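Local coordinates for triacylglycerol lipase (Clostridium botulinum, PDB 5AH1), which hydrolyses ester bonds of triacylglycerols and of synthetic polyesters, as a zinc-binding enzyme of the alpha/beta-hydrolase fold, at residues 184-187 and 188-191; 244-247 and 248-252; 304-308 and 309-313; 352-355 and 356-359; 374-377 and 378-382. All blocks are in the same frame, centred on the assembly; numbering follows the deposited sequence. Where two conformers were deposited one is given.

Contact 1. Residues 184-187 and 188-191; sequences GGQT and IRTL
Gly184 and Ile188 are joined by one of the i to i+4 bonds of helix 183-197: Ile188 N donates to Gly184 O at 2.9 Å, and Arg189, Thr190 and Leu191 repeat the pattern on Gly185, Gln186 and Thr187. Gln186 O is gripped twice, since Thr190 N (3.0 Å) and Thr190 OG1 (2.8 Å) come to it from opposite faces of its carbonyl plane. With OG1 beside its own backbone N (chi1 -58°), the threonine hydroxyl folds back along the helix. Ile188 turns CG1 and CG2 back against the preceding turn, CG1 lying 3.4 Å from Gly185 O, and also meets Val224. Glycine at 184 and 185 keeps this start of the helix slim; Gly184 may close a Gly-X-Ser-X-Gly nucleophile elbow. Arg189, with CG beside its backbone N (chi1 -74°), lays CG 3.3 Å from Gly185 O; a later bend at chi3 turns the guanidinium to a water that accepts from Arg189 NH1 and Gln186 NE2. The Gln186 amide also binds Asn128 and Asp307 O, while the guanidinium reaches Asn231, Asn317 and Val320 O. This buried arginine probably keeps its charge, which these carbonyl oxygens would help to stabilise.

Contact 2. Residues 244-247 and 248-252; sequences DLIS and YTFGV
Tyr248 is bonded through its N to Asp244 O, one helical turn back, in a nearly straight bond of 2.8 Å (169°); with Ser247 and Ile246 it carries most of the contact. Its CB rests on the carbonyl oxygens of both Asp244 and Leu245. Because CG lies anti to the backbone N (chi1 167°), the ring swings out from the helix axis; Val252 CG2 sits over one face, toward the rim, and the hydroxyl binds Ile355 O. An aromatic residue with a polar end suits this place, since it can fill an apolar seam and still satisfy a distant carbonyl. Ser247, small enough to be buried close to the backbone, accepts Gly251 N on its carbonyl O at 3.1 Å and directs OG to Leu33 N. Ile246 runs alongside Phe250, both pointing the same way. Its branch CG2 touches Phe250 CE2 at 3.5 Å, and Ile246 O receives Phe250 N in the carbonyl plane. Thr249, in one of its two deposited conformers, adds an OG1 bond to Leu245 O, opposite in face to the one from its own N. Ile246 and Phe250 together meet helix 284-292, whereas Tyr248 faces Phe356. Such i to i+4 pairing, with different flanks turned to different neighbours, is that of a largely buried helix; its place in the sequence, after strand 221-227 and before strand 327-331, is consistent with the region that carries the lid in related bacterial lipases.

Contact 3. Residues 304-308 and 309-313; sequences ATYDL and STEGA
Ser309 places OG between its backbone N and carbonyl carbon (chi1 72°), the crowded position, and this lets the hydroxyl reach back to Tyr306 O. Tyr306 instead sets CG anti to its backbone N (chi1 174°), which carries the ring forward over the next helix. Ser309 OG donates to Tyr306 O at 2.7 Å, in the carbonyl plane and on a lone pair; Ser309 N meets the same oxygen from well above that plane. The hydroxyl is also an acceptor, taking Gly312 N at 3.1 Å, so one short side chain links the last turn of the helix around 304-308 to the first turn of helix 310-317. Gly312 CA packs over a face of the Tyr306 ring, 3.8 Å from its centroid, in a CH-pi contact. It also points a C-H at Tyr306 O, 3.3 Å from CA; glycine suits this spot because the backbone itself must fit between ring and carbonyl. Glu311 approaches the ring obliquely, its OE1 3.7 Å from Tyr306 CE1, whereas the phenol oxygen binds Glu315. A water donates to both Asp307 OD1 and Gly312 O, and Asp307 OD2 takes Asn128 N. Thr310 OG1 pairs with Asp238, a ligand of a potassium ion. The arrangement is a serine N-cap, starting helix 310-317 where the chain turns between the two helices.

Contact 4. Residues 352-355 and 356-359; sequences MNPI and FYPT
Pro354 CA stands almost on the normal of the Tyr357 ring, 3.5 Å from its centroid, while Ile355 CG2 sits over a face of the Phe356 ring, 3.8 Å from its centroid; both are centred CH-pi contacts. The first is tight although it lies on the partly exposed side. The second belongs to the buried side, where Phe356, with CG beside its backbone N (chi1 -65°), turns its ring inward and Asn353 CB, Tyr248 and Val386 fill in around it. In one of its two deposited conformers Met352, bent at chi2 and chi3, crosses Phe356 at about a right angle and packs SD 3.6 Å from Phe356 CB. In that conformer Met352 SD also lies 5.3 Å from the centroid of the Phe356 ring, an oblique Met-aromatic contact. The backbone is wound by two overlapping turns, Phe356 N to Asn353 O (2.8 Å) and Tyr357 N to Pro354 O, which lead into helix 357-363. Asn353 OD1 accepts Ile355 N at 3.1 Å, an Asx turn whose bend is stiffened by the fixed phi of Pro354. Asn353 N in turn donates to Asp425, a potassium ligand, so the turn adjoins that site. Looser are the side-chain carbons of Pro354, its CB being 4.0 Å from Tyr357 CE2. Tyrosine suits this edge, as a water lies 2.7 Å from Tyr357 OH and also donates to Met352 O.

Contact 5. Residues 374-377 and 378-382; sequences PIID and KKWFP
Asp377 and Lys379 supply the charged part of the contact: in one of two deposited lysine conformers, NZ curls back to form a salt bridge with Asp377 OD1 at 2.8 Å, met on the syn side of the carboxylate. Bends at chi3 and chi4 curl the chain round in this conformer. Among hydrogen bonds, Lys379 N reaches the same OD1 from above the carboxylate plane at 3.2 Å, and Trp380 N donates to Asp377 O at 2.9 Å. The first makes an Asx turn, overlying the turn of the 3-10 segment 378-380 that the second closes; aspartate suits this place because one short side chain holds both a backbone N-H and a lysine. Asp377 N, by contrast, is buried without a partner. Apolar packing centres on Trp380, which Ile376 crosses at about a right angle. Ile376 CD1 sits over the six-membered ring of Trp380, 3.7 Å from its centroid, as a CH-pi contact, and Ile376 CG2 touches Trp380 CB at 3.6 Å. Asp377 OD1 lies in plane at the indole edge, 3.6 Å from Trp380 CD1. Thr310, Thr235 and Ile390 pack round the tryptophan.

From the N terminus the five contacts follow in series; each is closed within a single stretch, so none nests in or crosses another. Contact 1 lies on helix 183-197, straight after strand 176-181 of the parallel sheet, and contact 2 on helix 242-257, beyond strand 221-227. Contact 3, the bend into helix 310-317, joins three of the others: Gln186 reaches it from contact 1, Ile246 packs on Thr305 from contact 2, and Thr310 meets Trp380 and Pro374 of contact 5. Contact 4 turns the chain into helix 357-363 and adjoins contact 2 through Tyr248 and Val252. Contact 5 shapes the loop leading toward strand 403-405, at the edge of the sheet.

Contact 1. Residues 184-187 and 188-191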
loop_
_atom_site.group_PDB
_atom_site.type_symbol
_atom_site.label_atom_id
_atom_site.label_comp_id
_atom_site.label_asym_id
_atom_site.label_seq_id
_atom_site.Cartn_x
_atom_site.Cartn_y
_atom_site.Cartn_z
ATOM N N GLY A 184 -0.995 -0.928 -0.378
ATOM C CA GLY A 184 -1.064 -2.044 0.554
ATOM C C GLY A 184 -2.199 -1.906 1.569
ATOM O O GLY A 184 -2.808 -2.897 1.929
ATOM N N GLY A 185 -2.527 -0.676 1.944
ATOM C CA GLY A 185 -3.634 -0.437 2.853
ATOM C C GLY A 185 -4.998 -0.772 2.250
ATOM O O GLY A 185 -5.862 -1.336 2.918
ATOM N N GLN A 186 -5.209 -0.447 0.975
ATOM C CA GLN A 186 -6.417 -0.875 0.283
ATOM C C GLN A 186 -6.457 -2.387 0.169
ATOM O O GLN A 186 -7.508 -3.014 0.362
ATOM C CB GLN A 186 -6.486 -0.284 -1.123
ATOM C CG GLN A 186 -6.735 1.198 -1.221
ATOM C CD GLN A 186 -6.693 1.623 -2.668
ATOM O OE1 GLN A 186 -5.689 1.377 -3.365
ATOM N NE2 GLN A 186 -7.787 2.213 -3.159
ATOM N N THR A 187 -5.316 -2.991 -0.158
ATOM C CA THR A 187 -5.253 -4.438 -0.343
ATOM C C THR A 187 -5.598 -5.182 0.948
ATOM O O THR A 187 -6.325 -6.170 0.914
ATOM C CB THR A 187 -3.871 -4.854 -0.830
ATOM O OG1 THR A 187 -3.594 -4.209 -2.084
ATOM C CG2 THR A 187 -3.775 -6.371 -1.005
ATOM N N ILE A 188 -5.086 -4.729 2.092
ATOM C CA ILE A 188 -5.368 -5.432 3.354
ATOM C C ILE A 188 -6.802 -5.212 3.827
ATOM O O ILE A 188 -7.408 -6.111 4.414
ATOM C CB ILE A 188 -4.331 -5.114 4.489
ATOM C CG1 ILE A 188 -4.329 -3.634 4.871
ATOM C CG2 ILE A 188 -2.949 -5.562 4.029
ATOM C CD1 ILE A 188 -3.455 -3.317 6.074
ATOM N N ARG A 189 -7.380 -4.047 3.521
ATOM C CA ARG A 189 -8.804 -3.840 3.791
ATOM C C ARG A 189 -9.622 -4.848 3.009
ATOM O O ARG A 189 -10.587 -5.412 3.495
ATOM C CB ARG A 189 -9.236 -2.426 3.433
ATOM C CG ARG A 189 -8.778 -1.313 4.388
ATOM C CD ARG A 189 -9.039 0.074 3.811
ATOM N NE ARG A 189 -10.418 0.177 3.328
ATOM C CZ ARG A 189 -10.793 0.820 2.226
ATOM N NH1 ARG A 189 -9.923 1.573 1.570
ATOM N NH2 ARG A 189 -12.048 0.739 1.829
ATOM N N THR A 190 -9.237 -5.037 1.752
ATOM C CA THR A 190 -9.955 -5.905 0.801
ATOM C C THR A 190 -9.855 -7.372 1.241
ATOM O O THR A 190 -10.844 -8.102 1.258
ATOM C CB THR A 190 -9.405 -5.738 -0.629
ATOM O OG1 THR A 190 -9.531 -4.368 -1.010
ATOM C CG2 THR A 190 -10.149 -6.593 -1.649
ATOM N N LEU A 191 -8.661 -7.812 1.629
ATOM C CA LEU A 191 -8.513 -9.169 2.138
ATOM C C LEU A 191 -9.385 -9.378 3.371
ATOM O O LEU A 191 -10.045 -10.411 3.501
ATOM C CB LEU A 191 -7.052 -9.457 2.492
ATOM C CG LEU A 191 -6.825 -10.844 3.099
ATOM C CD1 LEU A 191 -6.964 -11.921 2.065
ATOM C CD2 LEU A 191 -5.458 -10.963 3.774
HETATM O O HOH W 1 -10.132 2.626 -1.323
#

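Contact 2. Residues 244-247 and 248-252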
loop_
_atom_site.group_PDB
_atom_site.type_symbol
_atom_site.label_atom_id
_atom_site.label_comp_id
_atom_site.label_asym_id
_atom_site.label_seq_id
_atom_site.Cartn_x
_atom_site.Cartn_y
_atom_site.Cartn_z
ATOM N N ASP A 244 1.688 6.839 -18.446
ATOM C CA ASP A 244 2.659 7.813 -17.964
ATOM C C ASP A 244 2.913 7.643 -16.470
ATOM O O ASP A 244 4.038 7.803 -16.023
ATOM C CB ASP A 244 2.200 9.233 -18.265
ATOM C CG ASP A 244 2.228 9.555 -19.753
ATOM O OD1 ASP A 244 2.831 8.785 -20.541
ATOM O OD2 ASP A 244 1.661 10.593 -20.130
ATOM N N LEU A 245 1.868 7.330 -15.704
ATOM C CA LEU A 245 2.036 7.086 -14.276
ATOM C C LEU A 245 2.946 5.880 -14.066
ATOM O O LEU A 245 3.880 5.929 -13.270
ATOM C CB LEU A 245 0.682 6.880 -13.600
ATOM C CG LEU A 245 0.718 6.564 -12.102
ATOM C CD1 LEU A 245 1.598 7.531 -11.328
ATOM C CD2 LEU A 245 -0.686 6.582 -11.522
ATOM N N ILE A 246 2.701 4.797 -14.795
ATOM C CA ILE A 246 3.565 3.630 -14.663
ATOM C C ILE A 246 5.008 3.962 -15.074
ATOM O O ILE A 246 5.960 3.598 -14.388
ATOM C CB ILE A 246 3.041 2.431 -15.491
ATOM C CG1 ILE A 246 1.646 1.995 -15.033
ATOM C CG2 ILE A 246 4.010 1.257 -15.398
ATOM C CD1 ILE A 246 1.631 1.296 -13.712
ATOM N N SER A 247 5.174 4.670 -16.183
ATOM C CA SER A 247 6.504 5.013 -16.670
ATOM C C SER A 247 7.246 5.884 -15.644
ATOM O O SER A 247 8.415 5.641 -15.336
ATOM C CB SER A 247 6.399 5.702 -18.029
ATOM O OG SER A 247 7.679 5.851 -18.599
ATOM N N TYR A 248 6.561 6.884 -15.102
ATOM C CA TYR A 248 7.113 7.684 -14.022
ATOM C C TYR A 248 7.594 6.818 -12.851
ATOM O O TYR A 248 8.687 7.029 -12.324
ATOM C CB TYR A 248 6.076 8.695 -13.518
ATOM C CG TYR A 248 6.475 9.326 -12.209
ATOM C CD1 TYR A 248 7.462 10.296 -12.155
ATOM C CD2 TYR A 248 5.869 8.940 -11.025
ATOM C CE1 TYR A 248 7.847 10.865 -10.954
ATOM C CE2 TYR A 248 6.244 9.497 -9.816
ATOM C CZ TYR A 248 7.231 10.467 -9.789
ATOM O OH TYR A 248 7.593 11.017 -8.568
ATOM N N THR A 249 6.787 5.838 -12.475
ATOM C CA THR A 249 7.117 5.021 -11.324
ATOM C C THR A 249 8.324 4.101 -11.595
ATOM O O THR A 249 9.064 3.771 -10.680
ATOM C CB THR A 249 5.890 4.251 -10.836
ATOM O OG1 THR A 249 4.790 5.166 -10.703
ATOM C CG2 THR A 249 6.171 3.632 -9.493
ATOM N N PHE A 250 8.546 3.716 -12.849
ATOM C CA PHE A 250 9.788 3.021 -13.230
ATOM C C PHE A 250 10.975 3.960 -13.065
ATOM O O PHE A 250 12.049 3.545 -12.641
ATOM C CB PHE A 250 9.742 2.497 -14.667
ATOM C CG PHE A 250 9.002 1.203 -14.818
ATOM C CD1 PHE A 250 9.433 0.053 -14.182
ATOM C CD2 PHE A 250 7.892 1.128 -15.631
ATOM C CE1 PHE A 250 8.746 -1.136 -14.342
ATOM C CE2 PHE A 250 7.206 -0.051 -15.788
ATOM C CZ PHE A 250 7.626 -1.181 -15.145
ATOM N N GLY A 251 10.781 5.224 -13.408
ATOM C CA GLY A 251 11.788 6.242 -13.157
ATOM C C GLY A 251 12.142 6.329 -11.680
ATOM O O GLY A 251 13.316 6.337 -11.320
ATOM N N VAL A 252 11.130 6.396 -10.813
ATOM C CA VAL A 252 11.372 6.435 -9.377
ATOM C C VAL A 252 12.143 5.182 -8.943
ATOM O O VAL A 252 13.102 5.259 -8.172
ATOM C CB VAL A 252 10.065 6.560 -8.572
ATOM C CG1 VAL A 252 10.371 6.526 -7.092
ATOM C CG2 VAL A 252 9.339 7.857 -8.917
#

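Contact 3. Residues 304-308 and 309-313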
loop_
_atom_site.group_PDB
_atom_site.type_symbol
_atom_site.label_atom_id
_atom_site.label_comp_id
_atom_site.label_asym_id
_atom_site.label_seq_id
_atom_site.Cartn_x
_atom_site.Cartn_y
_atom_site.Cartn_z
ATOM N N ALA A 304 -4.106 -1.636 -11.201
ATOM C CA ALA A 304 -3.851 -0.732 -10.082
ATOM C C ALA A 304 -4.181 0.730 -10.380
ATOM O O ALA A 304 -4.661 1.442 -9.510
ATOM C CB ALA A 304 -2.403 -0.841 -9.611
ATOM N N THR A 305 -3.894 1.185 -11.590
ATOM C CA THR A 305 -4.074 2.588 -11.932
ATOM C C THR A 305 -5.541 3.017 -11.799
ATOM O O THR A 305 -5.824 4.140 -11.359
ATOM C CB THR A 305 -3.471 2.885 -13.332
ATOM O OG1 THR A 305 -3.792 1.828 -14.233
ATOM C CG2 THR A 305 -1.968 2.961 -13.225
ATOM N N TYR A 306 -6.476 2.124 -12.116
ATOM C CA TYR A 306 -7.890 2.403 -11.888
ATOM C C TYR A 306 -8.211 2.398 -10.393
ATOM O O TYR A 306 -8.865 3.308 -9.871
ATOM C CB TYR A 306 -8.788 1.406 -12.617
ATOM C CG TYR A 306 -10.237 1.609 -12.249
ATOM C CD1 TYR A 306 -11.000 2.601 -12.845
ATOM C CD2 TYR A 306 -10.834 0.840 -11.259
ATOM C CE1 TYR A 306 -12.316 2.804 -12.489
ATOM C CE2 TYR A 306 -12.136 1.044 -10.890
ATOM C CZ TYR A 306 -12.882 2.015 -11.501
ATOM O OH TYR A 306 -14.190 2.211 -11.109
ATOM N N ASP A 307 -7.753 1.369 -9.691
ATOM C CA ASP A 307 -8.064 1.212 -8.271
ATOM C C ASP A 307 -7.481 2.333 -7.400
ATOM O O ASP A 307 -7.983 2.594 -6.299
ATOM C CB ASP A 307 -7.576 -0.161 -7.794
ATOM C CG ASP A 307 -8.624 -1.269 -7.968
ATOM O OD1 ASP A 307 -9.722 -0.993 -8.512
ATOM O OD2 ASP A 307 -8.327 -2.415 -7.546
ATOM N N LEU A 308 -6.410 2.960 -7.879
ATOM C CA LEU A 308 -5.776 4.105 -7.230
ATOM C C LEU A 308 -6.467 5.428 -7.477
ATOM O O LEU A 308 -6.250 6.376 -6.726
ATOM C CB LEU A 308 -4.320 4.229 -7.673
ATOM C CG LEU A 308 -3.393 3.121 -7.159
ATOM C CD1 LEU A 308 -2.069 3.152 -7.893
ATOM C CD2 LEU A 308 -3.159 3.229 -5.650
ATOM N N SER A 309 -7.252 5.505 -8.553
ATOM C CA SER A 309 -7.946 6.745 -8.880
ATOM C C SER A 309 -9.050 6.997 -7.862
ATOM O O SER A 309 -9.500 6.070 -7.176
ATOM C CB SER A 309 -8.549 6.682 -10.285
ATOM O OG SER A 309 -9.675 5.824 -10.364
ATOM N N THR A 310 -9.521 8.235 -7.757
ATOM C CA THR A 310 -10.569 8.512 -6.780
ATOM C C THR A 310 -11.863 7.774 -7.133
ATOM O O THR A 310 -12.534 7.256 -6.241
ATOM C CB THR A 310 -10.789 10.019 -6.595
ATOM O OG1 THR A 310 -11.167 10.624 -7.832
ATOM C CG2 THR A 310 -9.502 10.679 -6.053
ATOM N N GLU A 311 -12.219 7.713 -8.416
ATOM C CA GLU A 311 -13.373 6.923 -8.824
ATOM C C GLU A 311 -13.234 5.444 -8.415
ATOM O O GLU A 311 -14.191 4.818 -7.938
ATOM C CB GLU A 311 -13.538 7.021 -10.339
ATOM C CG GLU A 311 -14.742 6.269 -10.919
ATOM C CD GLU A 311 -14.734 6.223 -12.447
ATOM O OE1 GLU A 311 -13.623 6.202 -13.026
ATOM O OE2 GLU A 311 -15.828 6.214 -13.060
ATOM N N GLY A 312 -12.067 4.864 -8.669
ATOM C CA GLY A 312 -11.863 3.453 -8.412
ATOM C C GLY A 312 -11.802 3.137 -6.926
ATOM O O GLY A 312 -12.303 2.103 -6.491
ATOM N N ALA A 313 -11.202 4.032 -6.157
ATOM C CA ALA A 313 -11.132 3.858 -4.704
ATOM C C ALA A 313 -12.542 3.985 -4.116
ATOM O O ALA A 313 -12.911 3.227 -3.212
ATOM C CB ALA A 313 -10.201 4.881 -4.109
HETATM O O HOH W 2 -11.986 -0.638 -7.061
#

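Contact 4. Residues 352-355 and 356-359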
loop_
_atom_site.group_PDB
_atom_site.type_symbol
_atom_site.label_atom_id
_atom_site.label_comp_id
_atom_site.label_asym_id
_atom_site.label_seq_id
_atom_site.Cartn_x
_atom_site.Cartn_y
_atom_site.Cartn_z
ATOM N N MET A 352 10.615 16.746 1.301
ATOM C CA MET A 352 10.127 16.084 0.086
ATOM C C MET A 352 11.251 15.651 -0.843
ATOM O O MET A 352 12.061 16.468 -1.266
ATOM C CB MET A 352 9.181 17.015 -0.685
ATOM C CG MET A 352 8.491 16.364 -1.876
ATOM S SD MET A 352 7.156 15.248 -1.428
ATOM C CE MET A 352 5.851 16.417 -1.095
ATOM N N ASN A 353 11.287 14.366 -1.170
ATOM C CA ASN A 353 12.206 13.859 -2.170
ATOM C C ASN A 353 12.024 14.679 -3.453
ATOM O O ASN A 353 10.902 14.842 -3.909
ATOM C CB ASN A 353 11.858 12.399 -2.448
ATOM C CG ASN A 353 12.905 11.677 -3.278
ATOM O OD1 ASN A 353 13.523 12.256 -4.170
ATOM N ND2 ASN A 353 13.079 10.386 -3.010
ATOM N N PRO A 354 13.115 15.216 -4.028
ATOM C CA PRO A 354 12.979 15.995 -5.273
ATOM C C PRO A 354 12.253 15.256 -6.407
ATOM O O PRO A 354 11.619 15.902 -7.241
ATOM C CB PRO A 354 14.432 16.317 -5.633
ATOM C CG PRO A 354 15.117 16.359 -4.292
ATOM C CD PRO A 354 14.497 15.260 -3.511
ATOM N N ILE A 355 12.292 13.928 -6.405
ATOM C CA ILE A 355 11.580 13.131 -7.403
ATOM C C ILE A 355 10.063 13.350 -7.336
ATOM O O ILE A 355 9.356 13.136 -8.320
ATOM C CB ILE A 355 11.905 11.600 -7.261
ATOM C CG1 ILE A 355 11.469 10.815 -8.490
ATOM C CG2 ILE A 355 11.204 10.973 -6.076
ATOM C CD1 ILE A 355 12.201 11.158 -9.718
ATOM N N PHE A 356 9.580 13.807 -6.186
ATOM C CA PHE A 356 8.149 14.038 -5.975
ATOM C C PHE A 356 7.778 15.517 -6.105
ATOM O O PHE A 356 6.644 15.888 -5.863
ATOM C CB PHE A 356 7.714 13.559 -4.577
ATOM C CG PHE A 356 7.823 12.075 -4.360
ATOM C CD1 PHE A 356 7.468 11.181 -5.348
ATOM C CD2 PHE A 356 8.275 11.583 -3.147
ATOM C CE1 PHE A 356 7.565 9.820 -5.135
ATOM C CE2 PHE A 356 8.376 10.221 -2.926
ATOM C CZ PHE A 356 8.027 9.341 -3.925
ATOM N N TYR A 357 8.716 16.383 -6.467
ATOM C CA TYR A 357 8.335 17.778 -6.672
ATOM C C TYR A 357 7.209 17.928 -7.713
ATOM O O TYR A 357 6.217 18.601 -7.458
ATOM C CB TYR A 357 9.526 18.646 -7.075
ATOM C CG TYR A 357 10.568 18.937 -6.010
ATOM C CD1 TYR A 357 10.389 18.592 -4.675
ATOM C CD2 TYR A 357 11.742 19.591 -6.358
ATOM C CE1 TYR A 357 11.363 18.878 -3.728
ATOM C CE2 TYR A 357 12.712 19.876 -5.423
ATOM C CZ TYR A 357 12.520 19.535 -4.116
ATOM O OH TYR A 357 13.506 19.836 -3.206
ATOM N N PRO A 358 7.348 17.299 -8.889
ATOM C CA PRO A 358 6.294 17.558 -9.877
ATOM C C PRO A 358 4.961 16.908 -9.516
ATOM O O PRO A 358 3.899 17.476 -9.794
ATOM C CB PRO A 358 6.862 16.962 -11.169
ATOM C CG PRO A 358 7.887 15.998 -10.739
ATOM C CD PRO A 358 8.464 16.527 -9.450
ATOM N N THR A 359 5.008 15.732 -8.899
ATOM C CA THR A 359 3.798 15.031 -8.520
ATOM C C THR A 359 3.086 15.782 -7.393
ATOM O O THR A 359 1.868 15.971 -7.439
ATOM C CB THR A 359 4.099 13.579 -8.126
ATOM O OG1 THR A 359 5.136 13.558 -7.142
ATOM C CG2 THR A 359 4.561 12.787 -9.346
HETATM O O HOH W 3 13.707 18.530 -0.897
#

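Contact 5. Residues 374-377 and 378-382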
loop_
_atom_site.group_PDB
_atom_site.type_symbol
_atom_site.label_atom_id
_atom_site.label_comp_id
_atom_site.label_asym_id
_atom_site.label_seq_id
_atom_site.Cartn_x
_atom_site.Cartn_y
_atom_site.Cartn_z
ATOM N N PRO A 374 -15.946 12.025 -8.087
ATOM C CA PRO A 374 -15.807 12.758 -6.824
ATOM C C PRO A 374 -15.362 14.205 -7.059
ATOM O O PRO A 374 -14.510 14.456 -7.906
ATOM C CB PRO A 374 -14.724 11.959 -6.090
ATOM C CG PRO A 374 -14.915 10.575 -6.602
ATOM C CD PRO A 374 -15.273 10.717 -8.042
ATOM N N ILE A 375 -15.928 15.143 -6.318
ATOM C CA ILE A 375 -15.550 16.538 -6.454
ATOM C C ILE A 375 -14.254 16.777 -5.695
ATOM O O ILE A 375 -14.176 16.532 -4.505
ATOM C CB ILE A 375 -16.688 17.449 -5.975
ATOM C CG1 ILE A 375 -17.882 17.306 -6.930
ATOM C CG2 ILE A 375 -16.232 18.900 -5.938
ATOM C CD1 ILE A 375 -19.190 17.837 -6.394
ATOM N N ILE A 376 -13.238 17.260 -6.402
ATOM C CA ILE A 376 -11.900 17.496 -5.862
ATOM C C ILE A 376 -11.733 19.001 -5.719
ATOM O O ILE A 376 -11.812 19.740 -6.708
ATOM C CB ILE A 376 -10.799 16.944 -6.786
ATOM C CG1 ILE A 376 -11.051 15.468 -7.131
ATOM C CG2 ILE A 376 -9.425 17.135 -6.163
ATOM C CD1 ILE A 376 -11.170 14.543 -5.940
ATOM N N ASP A 377 -11.554 19.441 -4.478
ATOM C CA ASP A 377 -11.399 20.847 -4.148
ATOM C C ASP A 377 -10.119 21.056 -3.344
ATOM O O ASP A 377 -9.281 20.154 -3.245
ATOM C CB ASP A 377 -12.637 21.389 -3.397
ATOM C CG ASP A 377 -12.851 20.754 -2.021
ATOM O OD1 ASP A 377 -12.032 19.937 -1.562
ATOM O OD2 ASP A 377 -13.865 21.102 -1.376
ATOM N N LYS A 378 -9.968 22.256 -2.791
ATOM C CA LYS A 378 -8.716 22.643 -2.159
ATOM C C LYS A 378 -8.323 21.754 -0.970
ATOM O O LYS A 378 -7.151 21.662 -0.640
ATOM C CB LYS A 378 -8.771 24.108 -1.733
ATOM C CG LYS A 378 -9.742 24.362 -0.597
ATOM C CD LYS A 378 -9.882 25.832 -0.258
ATOM C CE LYS A 378 -10.941 26.013 0.832
ATOM N NZ LYS A 378 -11.189 27.427 1.219
ATOM N N LYS A 379 -9.292 21.093 -0.342
ATOM C CA LYS A 379 -8.978 20.207 0.775
ATOM C C LYS A 379 -8.107 19.040 0.299
ATOM O O LYS A 379 -7.428 18.402 1.100
ATOM C CB LYS A 379 -10.251 19.657 1.417
ATOM C CG LYS A 379 -11.324 20.685 1.767
ATOM C CD LYS A 379 -12.642 20.058 2.290
ATOM C CE LYS A 379 -12.907 18.580 1.881
ATOM N NZ LYS A 379 -13.234 18.316 0.440
ATOM N N TRP A 380 -8.123 18.771 -1.004
ATOM C CA TRP A 380 -7.357 17.670 -1.577
ATOM C C TRP A 380 -5.923 18.071 -1.911
ATOM O O TRP A 380 -5.111 17.228 -2.242
ATOM C CB TRP A 380 -8.044 17.140 -2.828
ATOM C CG TRP A 380 -9.248 16.321 -2.533
ATOM C CD1 TRP A 380 -10.473 16.762 -2.128
ATOM C CD2 TRP A 380 -9.351 14.905 -2.645
ATOM N NE1 TRP A 380 -11.323 15.713 -1.979
ATOM C CE2 TRP A 380 -10.656 14.550 -2.276
ATOM C CE3 TRP A 380 -8.451 13.894 -2.996
ATOM C CZ2 TRP A 380 -11.102 13.227 -2.291
ATOM C CZ3 TRP A 380 -8.881 12.591 -2.984
ATOM C CH2 TRP A 380 -10.188 12.258 -2.618
ATOM N N PHE A 381 -5.607 19.359 -1.866
ATOM C CA PHE A 381 -4.288 19.798 -2.292
ATOM C C PHE A 381 -3.097 19.266 -1.458
ATOM O O PHE A 381 -2.083 18.860 -2.030
ATOM C CB PHE A 381 -4.189 21.325 -2.391
ATOM C CG PHE A 381 -5.079 21.962 -3.440
ATOM C CD1 PHE A 381 -5.720 21.244 -4.443
ATOM C CD2 PHE A 381 -5.260 23.332 -3.410
ATOM C CE1 PHE A 381 -6.528 21.900 -5.379
ATOM C CE2 PHE A 381 -6.052 23.977 -4.324
ATOM C CZ PHE A 381 -6.688 23.259 -5.305
ATOM N N PRO A 382 -3.180 19.306 -0.116
ATOM C CA PRO A 382 -2.027 18.814 0.653
ATOM C C PRO A 382 -1.741 17.348 0.353
ATOM O O PRO A 382 -2.665 16.534 0.213
ATOM C CB PRO A 382 -2.454 19.027 2.114
ATOM C CG PRO A 382 -3.431 20.182 2.041
ATOM C CD PRO A 382 -4.181 19.952 0.751
#